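SidF, inhibitor of growth family, member 3 (Legionella pneumophila subsp. pneumophila, PDB 4FYE) is a phosphoinositide phosphatase that probably removes the 3-phosphate from phosphatidylinositol 3,4,5-trisphosphate-type lipids. Local coordinates at residues K114-S117 / E118-S122. The protein carries 1 engineered substitution. Residues are numbered along the deposited sequence; the frame is centred on the assembly and turned at random.
Sequences KSIS and ETIPS
I116 and I120, one turn apart where helix 98-119 ends, run alongside each other in a common direction; CG2 of I116 comes to 4.1 Å from CG1 of I120. Both are buried, and I120 goes on to reach Q144, K147 and V148, setting the end of helix 98-119 against helix 136-163.

The backbone bonds show how the helix terminates. E118 N still bonds to K114 O at 2.9 Å, in the alpha pattern (i to i+4). The carbonyl O of I116 accepts twice: an alpha-type bond from the N of I120 at 3.0 Å, tilted 20° from the carbonyl plane, and a 3-10-type bond (i to i+3) from the N of T119 at 3.3 Å, 73° above that plane on the same face. The helical backbone breaks at I120, and P121 follows, touching Q144.

On the exposed side, the hydroxyl OG1 of T119 turns back to donate to S115 O over 3.2 Å. K114 and E118 meet obliquely: with CG of K114 anti to the backbone N (chi1 176°), OE2 of E118 sits 3.0 Å from that CG and 3.4 Å from CD, so the carboxylate meets methylenes. The lysine chain bends at chi2, chi3 and chi4, and its NZ lies 4.6 Å from OE2, too far for a salt bridge; any attraction is probably weak. The last turn thus combines backbone bonds, a threonine hydroxyl bond and apolar packing.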
loop_
_atom_site.group_PDB
_atom_site.type_symbol
_atom_site.label_atom_id
_atom_site.label_comp_id
_atom_site.label_asym_id
_atom_site.label_seq_id
_atom_site.Cartn_x
_atom_site.Cartn_y
_atom_site.Cartn_z
ATOM N N LYS A 114 2.748 -34.562 13.174
ATOM C CA LYS A 114 3.423 -35.828 13.021
ATOM C C LYS A 114 2.939 -36.549 11.764
ATOM O O LYS A 114 3.758 -36.957 10.935
ATOM C CB LYS A 114 3.235 -36.683 14.267
ATOM C CG LYS A 114 3.846 -38.091 14.169
ATOM C CD LYS A 114 5.124 -38.254 14.999
ATOM C CE LYS A 114 4.821 -38.353 16.491
ATOM N NZ LYS A 114 5.044 -39.703 17.063
ATOM N N SER A 115 1.624 -36.685 11.601
ATOM C CA SER A 115 1.074 -37.365 10.426
ATOM C C SER A 115 1.561 -36.734 9.088
ATOM O O SER A 115 1.782 -37.406 8.061
ATOM C CB SER A 115 -0.440 -37.288 10.475
ATOM O OG SER A 115 -0.972 -37.636 9.218
ATOM N N ILE A 116 1.706 -35.424 9.103
ATOM C CA ILE A 116 2.058 -34.740 7.894
ATOM C C ILE A 116 3.522 -34.977 7.593
ATOM O O ILE A 116 3.883 -35.188 6.439
ATOM C CB ILE A 116 1.743 -33.257 8.017
ATOM C CG1 ILE A 116 0.290 -33.048 7.614
ATOM C CG2 ILE A 116 2.673 -32.433 7.155
ATOM C CD1 ILE A 116 -0.265 -31.727 8.151
ATOM N N SER A 117 4.334 -34.944 8.651
ATOM C CA SER A 117 5.737 -35.310 8.575
ATOM C C SER A 117 5.984 -36.781 8.162
ATOM O O SER A 117 7.011 -37.052 7.573
ATOM C CB SER A 117 6.465 -34.962 9.876
ATOM O OG SER A 117 6.874 -36.139 10.541
ATOM N N GLU A 118 5.063 -37.710 8.448
ATOM C CA GLU A 118 5.231 -39.083 8.004
ATOM C C GLU A 118 4.706 -39.318 6.596
ATOM O O GLU A 118 5.064 -40.319 5.995
ATOM C CB GLU A 118 4.586 -40.088 8.951
ATOM C CG GLU A 118 5.134 -40.088 10.379
ATOM C CD GLU A 118 4.159 -40.700 11.423
ATOM O OE1 GLU A 118 3.063 -41.229 11.042
ATOM O OE2 GLU A 118 4.491 -40.651 12.644
ATOM N N THR A 119 3.898 -38.413 6.034
ATOM C CA THR A 119 3.249 -38.677 4.710
ATOM C C THR A 119 3.741 -37.802 3.565
ATOM O O THR A 119 3.563 -38.148 2.376
ATOM C CB THR A 119 1.715 -38.493 4.749
ATOM O OG1 THR A 119 1.167 -39.437 5.667
ATOM C CG2 THR A 119 1.071 -38.767 3.369
ATOM N N ILE A 120 4.312 -36.656 3.911
ATOM C CA ILE A 120 4.831 -35.756 2.905
ATOM C C ILE A 120 6.355 -35.869 2.908
ATOM O O ILE A 120 7.004 -35.455 3.891
ATOM C CB ILE A 120 4.395 -34.293 3.142
ATOM C CG1 ILE A 120 2.876 -34.182 3.432
ATOM C CG2 ILE A 120 4.751 -33.441 1.938
ATOM C CD1 ILE A 120 1.975 -34.924 2.446
ATOM N N PRO A 121 6.931 -36.442 1.823
ATOM C CA PRO A 121 8.421 -36.447 1.745
ATOM C C PRO A 121 8.940 -35.054 1.552
ATOM O O PRO A 121 8.353 -34.290 0.800
ATOM C CB PRO A 121 8.743 -37.348 0.537
ATOM C CG PRO A 121 7.433 -37.483 -0.231
ATOM C CD PRO A 121 6.318 -37.308 0.784
ATOM N N SER A 122 10.011 -34.741 2.271
ATOM C CA SER A 122 10.622 -33.438 2.350
ATOM C C SER A 122 10.930 -32.796 1.017
ATOM O O SER A 122 10.715 -31.602 0.840
ATOM C CB SER A 122 11.899 -33.556 3.148
ATOM O OG SER A 122 11.571 -33.282 4.487
#